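PDB 6N2C: tapirin from Caldicellulosiruptor hydrothermalis, which probably binds cellulose and so lets the cell adhere to it, through a beta-helical C-terminal domain that carries a zinc ion. Local coordinates for residues A[560-563]-A[564-568]; A[465-468]-A[469-472]; A[454-458]-A[459-463]. All coordinates share one frame; numbering follows the deposited sequence. Where two conformers were deposited one is given.

Overall arrangement
All three contacts belong to segments that pack outside the long parallel beta-helix, on the same side of the chain's centre, and none lies at the zinc site formed by H530, D532 and E551. Contact 3 runs from the end of helix 451-457 into the long connection to strand 483-488, and contact 2 lies further along it, with centres about 16 Å apart; they meet where W465 CZ3 packs on T460 O at 3.4 Å. Contact 1, the end of helix 557-565, lies beside contact 2, with centres about 9 Å apart. I568 O is 2.8 Å from R467 N and N567 O is 2.8 Å from N470 ND2, both probable hydrogen bonds. Contacts 1 and 3 do not touch, their nearest atoms being about 7 Å apart.

Contact 1: residues A[560-563]-A[564-568]; sequences IDYL and LSKNI
Y562 O is gripped by two donors from the next turn: S565 OG donates to it at 2.8 Å and K566 N at 3.1 Å. The two come in differently. The amide of K566 approaches almost in line with the C=O bond, whereas the serine hydroxyl arrives from the flank, at a C=O...OG angle of 121°. S565 can do this because its OG sits between its own backbone N and carbonyl carbon, folded back against the preceding turn. K566 CG also lies over one face of the Y562 ring, toward its rim. A chi1 of -55° sets it there, 4.0 Å from the ring centroid in a CH-pi contact, and the bend at chi2 (-47°) brings the chain back so that K566 CE reaches Y562 CE1. Beyond the ring, Y562 OH is hydrogen-bonded to E473. Helix 557-565 ends here in a Schellman motif, with N567 at positive phi as its C-prime residue: I568 N returns to L563 O at 2.8 Å, and N567 N binds L564 O. N567 then uses its side chain on the same acceptor, ND2 reaching L564 O at 3.2 Å, so L564 O takes two donors from one residue. On the buried side, the chain reversal brings I568 CD1 to 3.9 Å from L563 CD2, the two side chains crossing, and I568 goes on to touch I471. One turn earlier, I560 CG2 and L564 CD1 meet at 3.8 Å, side chains alongside.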
# COMPACT_ATOMS: atom_id res chain seq x y z
N ILE A 560 22.74 3.42 20.45
CA ILE A 560 21.73 2.48 20.77
C ILE A 560 21.76 2.18 22.29
O ILE A 560 20.74 2.19 23.01
CB ILE A 560 21.90 1.19 20.01
CG1 ILE A 560 21.67 1.40 18.49
CG2 ILE A 560 21.03 0.06 20.53
CD1 ILE A 560 22.00 0.25 17.66
N ASP A 561 22.97 1.95 22.81
CA ASP A 561 23.10 1.65 24.23
C ASP A 561 22.54 2.82 25.09
O ASP A 561 21.86 2.57 26.09
CB ASP A 561 24.56 1.46 24.62
CG ASP A 561 25.17 0.19 24.01
OD1 ASP A 561 24.49 -0.69 23.47
OD2 ASP A 561 26.36 0.16 24.14
N TYR A 562 22.84 4.04 24.71
CA TYR A 562 22.30 5.20 25.39
C TYR A 562 20.78 5.25 25.34
O TYR A 562 20.07 5.37 26.41
CB TYR A 562 22.83 6.50 24.86
CG TYR A 562 22.29 7.74 25.50
CD1 TYR A 562 22.76 8.17 26.75
CD2 TYR A 562 21.20 8.42 24.97
CE1 TYR A 562 22.23 9.30 27.35
CE2 TYR A 562 20.61 9.50 25.59
CZ TYR A 562 21.16 9.98 26.75
OH TYR A 562 20.61 11.03 27.36
N LEU A 563 20.24 5.07 24.15
CA LEU A 563 18.80 5.10 24.03
C LEU A 563 18.09 4.01 24.83
O LEU A 563 17.00 4.24 25.40
CB LEU A 563 18.33 4.99 22.60
CG LEU A 563 18.80 6.15 21.70
CD1 LEU A 563 18.54 5.86 20.21
CD2 LEU A 563 18.21 7.49 22.05
N LEU A 564 18.69 2.84 24.90
CA LEU A 564 18.15 1.78 25.64
C LEU A 564 18.23 2.10 27.16
O LEU A 564 17.27 1.78 27.88
CB LEU A 564 18.94 0.46 25.40
CG LEU A 564 18.73 -0.22 24.04
CD1 LEU A 564 19.69 -1.40 23.79
CD2 LEU A 564 17.36 -0.80 23.95
N SER A 565 19.34 2.69 27.60
CA SER A 565 19.53 2.97 29.02
C SER A 565 18.51 3.95 29.54
O SER A 565 18.08 3.85 30.70
CB SER A 565 20.92 3.48 29.32
OG SER A 565 21.16 4.83 28.90
N LYS A 566 18.05 4.84 28.66
CA LYS A 566 17.05 5.81 28.98
C LYS A 566 15.65 5.39 28.64
O LYS A 566 14.70 6.15 28.89
CB LYS A 566 17.37 7.13 28.32
CG LYS A 566 18.72 7.76 28.59
CD LYS A 566 19.11 7.79 30.08
CE LYS A 566 20.28 8.70 30.30
NZ LYS A 566 20.90 8.39 31.62
N ASN A 567 15.46 4.14 28.23
CA ASN A 567 14.21 3.59 27.80
C ASN A 567 13.52 4.46 26.73
O ASN A 567 12.26 4.51 26.64
CB ASN A 567 13.20 3.36 28.96
CG ASN A 567 13.62 2.28 29.99
OD1 ASN A 567 12.95 2.16 31.00
ND2 ASN A 567 14.64 1.48 29.71
N ILE A 568 14.33 5.11 25.86
CA ILE A 568 13.77 5.82 24.73
C ILE A 568 13.42 4.77 23.65
O ILE A 568 12.48 4.95 22.86
CB ILE A 568 14.77 6.89 24.22
CG1 ILE A 568 14.93 7.95 25.23
CG2 ILE A 568 14.31 7.48 22.87
CD1 ILE A 568 16.19 8.76 25.08

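Contact 2: residues A[465-468]-A[469-472]; sequences WIRL and DNIV
Two backbone hydrogen bonds, each spanning three residues, wind the chain into a short 3-10 turn: N470 N donates to R467 O at 2.9 Å and I471 N to L468 O at 3.1 Å. Both donors stand well above the plane of the carbonyl they meet, by 51° at R467 O, and both N-H bonds point fairly straight at the oxygen.

Among the polar side chains, R467 and N470 run side by side and point the same way. The amide of N470 lies against the aliphatic part of the arginine, its ND2 3.6 Å from both R467 CB and R467 CD, with the guanidinium and amide planes turned 66° apart. The same ND2 is hydrogen-bonded to N567 O, just past helix 557-565. R467 is extended from CG to NE, which carries its charged end past the amide to the carbonyls of T463 and N464, bonded by NE and NH2. With an alanine in place of N470, N567 O would probably lose its side-chain donor and the arginine's methylenes would be left without their flanking amide.

Apolar contact is lighter. L468 CD2 and I471 CD1 approach to 4.2 Å, and I471 has its CG1 swung beside the backbone N (chi1 -60°), so that I471 CB, CG1 and CD1 all pass within 3.5 Å of L468 O.

These two side chains fasten the turn to the beta-helix. L468 packs on F189 of strand 186-190, I536 of strand 534-537 and I517 of strand 513-518; I471 shares I517 and also meets I568, just past the end of helix 557-565.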
# COMPACT_ATOMS: atom_id res chain seq x y z
N TRP A 465 7.60 0.21 22.36
CA TRP A 465 8.98 0.05 21.94
C TRP A 465 9.79 1.32 21.63
O TRP A 465 11.04 1.31 21.53
CB TRP A 465 8.98 -0.95 20.72
CG TRP A 465 8.36 -2.23 21.08
CD1 TRP A 465 8.92 -3.24 21.75
CD2 TRP A 465 6.97 -2.63 20.82
NE1 TRP A 465 8.00 -4.26 21.90
CE2 TRP A 465 6.80 -3.90 21.34
CE3 TRP A 465 5.89 -2.01 20.19
CZ2 TRP A 465 5.59 -4.60 21.25
CZ3 TRP A 465 4.69 -2.64 20.12
CH2 TRP A 465 4.53 -3.94 20.68
N ILE A 466 9.12 2.43 21.42
CA ILE A 466 9.78 3.67 21.14
C ILE A 466 9.04 4.77 21.86
O ILE A 466 7.85 5.02 21.64
CB ILE A 466 10.02 3.99 19.61
CG1 ILE A 466 10.80 5.25 19.47
CG2 ILE A 466 8.74 4.02 18.81
CD1 ILE A 466 11.35 5.61 18.11
N ARG A 467 9.78 5.54 22.66
CA ARG A 467 9.14 6.46 23.66
C ARG A 467 9.91 7.76 23.60
O ARG A 467 10.79 8.01 24.48
CB ARG A 467 9.21 5.86 25.06
CG ARG A 467 8.40 4.60 25.10
CD ARG A 467 8.35 3.95 26.45
NE ARG A 467 7.77 2.66 26.37
CZ ARG A 467 7.74 1.79 27.38
NH1 ARG A 467 8.09 2.17 28.63
NH2 ARG A 467 7.33 0.54 27.15
N LEU A 468 9.58 8.62 22.64
CA LEU A 468 10.32 9.85 22.50
C LEU A 468 10.11 10.80 23.68
O LEU A 468 10.94 11.65 23.96
CB LEU A 468 10.11 10.50 21.15
CG LEU A 468 10.52 9.61 19.97
CD1 LEU A 468 10.16 10.27 18.62
CD2 LEU A 468 11.96 9.15 20.05
N ASP A 469 9.02 10.61 24.44
CA ASP A 469 8.81 11.40 25.66
C ASP A 469 9.77 11.05 26.76
O ASP A 469 9.80 11.78 27.77
CB ASP A 469 7.37 11.27 26.15
CG ASP A 469 6.38 12.08 25.30
OD1 ASP A 469 6.77 12.94 24.48
OD2 ASP A 469 5.19 11.90 25.51
N ASN A 470 10.55 9.95 26.63
CA ASN A 470 11.56 9.59 27.57
C ASN A 470 12.86 10.36 27.32
O ASN A 470 13.85 10.10 28.00
CB ASN A 470 11.78 8.10 27.67
CG ASN A 470 10.65 7.41 28.37
OD1 ASN A 470 9.85 8.11 29.06
ND2 ASN A 470 10.61 6.08 28.33
N ILE A 471 12.89 11.27 26.33
CA ILE A 471 14.02 12.16 26.15
C ILE A 471 13.80 13.34 27.12
O ILE A 471 12.97 14.21 26.82
CB ILE A 471 14.14 12.69 24.72
CG1 ILE A 471 14.32 11.57 23.70
CG2 ILE A 471 15.24 13.68 24.61
CD1 ILE A 471 14.05 12.03 22.32
N VAL A 472 14.52 13.34 28.26
CA VAL A 472 14.41 14.42 29.28
C VAL A 472 15.68 15.24 29.37
O VAL A 472 15.74 16.19 30.13
CB VAL A 472 13.98 13.83 30.65
CG1 VAL A 472 12.66 13.11 30.47
CG2 VAL A 472 15.03 12.88 31.23

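Contact 3: residues A[454-458]-A[459-463]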
# COMPACT_ATOMS: atom_id res chain seq x y z
N GLU A 454 -2.91 -6.83 12.97
CA GLU A 454 -3.56 -6.74 14.25
C GLU A 454 -2.67 -6.04 15.25
O GLU A 454 -3.16 -5.10 15.97
CB GLU A 454 -3.95 -8.10 14.79
CG GLU A 454 -5.08 -8.71 14.04
CD GLU A 454 -5.38 -10.17 14.48
OE1 GLU A 454 -4.79 -10.66 15.51
OE2 GLU A 454 -6.14 -10.83 13.70
N GLU A 455 -1.42 -6.42 15.27
CA GLU A 455 -0.48 -5.86 16.29
C GLU A 455 -0.15 -4.41 15.98
O GLU A 455 -0.14 -3.56 16.88
CB GLU A 455 0.79 -6.69 16.41
CG GLU A 455 0.56 -8.12 16.83
CD GLU A 455 -0.09 -8.17 18.26
OE1 GLU A 455 -1.16 -8.82 18.42
OE2 GLU A 455 0.40 -7.40 19.09
N ILE A 456 0.05 -4.06 14.71
CA ILE A 456 0.31 -2.65 14.35
C ILE A 456 -0.84 -1.74 14.74
O ILE A 456 -0.67 -0.57 15.09
CB ILE A 456 0.62 -2.60 12.86
CG1 ILE A 456 2.08 -3.05 12.67
CG2 ILE A 456 0.39 -1.21 12.26
CD1 ILE A 456 2.24 -3.45 11.19
N LYS A 457 -2.07 -2.25 14.63
CA LYS A 457 -3.21 -1.44 14.88
C LYS A 457 -3.53 -1.29 16.34
O LYS A 457 -4.35 -0.42 16.67
CB LYS A 457 -4.44 -2.03 14.12
CG LYS A 457 -4.35 -1.75 12.63
CD LYS A 457 -5.44 -2.45 11.73
CE LYS A 457 -6.76 -1.77 11.80
NZ LYS A 457 -7.79 -2.41 10.89
N LYS A 458 -2.96 -2.13 17.19
CA LYS A 458 -3.19 -2.03 18.64
C LYS A 458 -2.54 -0.79 19.17
O LYS A 458 -1.53 -0.32 18.62
CB LYS A 458 -2.65 -3.24 19.42
CG LYS A 458 -3.49 -4.49 19.35
CD LYS A 458 -2.83 -5.66 20.07
CE LYS A 458 -3.48 -6.96 19.58
NZ LYS A 458 -3.22 -8.10 20.48
N ASN A 459 -3.08 -0.30 20.28
CA ASN A 459 -2.62 0.94 20.88
C ASN A 459 -1.20 0.79 21.50
O ASN A 459 -0.58 1.76 21.84
CB ASN A 459 -3.60 1.44 21.95
CG ASN A 459 -5.03 1.54 21.45
OD1 ASN A 459 -5.27 2.05 20.38
ND2 ASN A 459 -5.99 1.05 22.26
N THR A 460 -0.72 -0.43 21.66
CA THR A 460 0.63 -0.67 22.04
C THR A 460 1.64 -0.25 20.96
O THR A 460 2.81 -0.04 21.27
CB THR A 460 0.87 -2.16 22.37
OG1 THR A 460 0.31 -3.01 21.36
CG2 THR A 460 0.24 -2.54 23.70
N PHE A 461 1.21 -0.12 19.69
CA PHE A 461 2.22 0.19 18.66
C PHE A 461 2.17 1.61 18.25
O PHE A 461 1.12 2.08 17.81
CB PHE A 461 2.00 -0.73 17.43
CG PHE A 461 3.07 -0.56 16.41
CD1 PHE A 461 4.28 -1.28 16.50
CD2 PHE A 461 2.90 0.30 15.32
CE1 PHE A 461 5.26 -1.10 15.57
CE2 PHE A 461 3.90 0.42 14.37
CZ PHE A 461 5.08 -0.24 14.47
N PRO A 462 3.26 2.34 18.30
CA PRO A 462 4.64 1.89 18.49
C PRO A 462 5.19 2.13 19.92
O PRO A 462 6.37 1.82 20.21
CB PRO A 462 5.36 2.73 17.48
CG PRO A 462 4.67 4.07 17.55
CD PRO A 462 3.22 3.67 17.68
N THR A 463 4.37 2.76 20.76
CA THR A 463 4.96 3.25 22.02
C THR A 463 5.39 2.22 23.06
O THR A 463 6.12 2.62 23.98
CB THR A 463 4.05 4.32 22.73
OG1 THR A 463 2.84 3.71 23.12
CG2 THR A 463 3.80 5.49 21.87
O HOH W 1 1.35 -3.83 19.23
O HOH W 2 -3.92 2.10 18.16
O HOH W 3 -6.48 0.58 18.24
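F461 folds back against the last turn of helix 451-457, brought there by a type I beta turn from K458 to F461 that follows the helix and is closed by F461 N donating to K458 O at 2.9 Å. Its ring is held between two aliphatic groups: I456 CG1 lies 4.2 Å above the centre of one face, and P462 CB lies 3.9 Å from the plane over the centre of the opposite face. The cis peptide before P462 lets the proline fold onto the ring that precedes it. With chi1 at -174°, the F461 ring swings away from its own backbone N and back toward the helix, which sets F461 CD2 3.7 Å from I456 O. I456 and F461 both rest on I233 of strand 231-234, while K235 NZ binds the carbonyls of both residues, tying helix end and turn to the beta-helix. In the one conformer given, K458 NZ meets E455 OE1 in a salt bridge that the second conformer leaves in doubt. T460 OG1 lies 3.5 Å from K458 CB. A water donates to E455 O at 2.8 Å and also lies close to T460 OG1, at a rather short 2.5 Å.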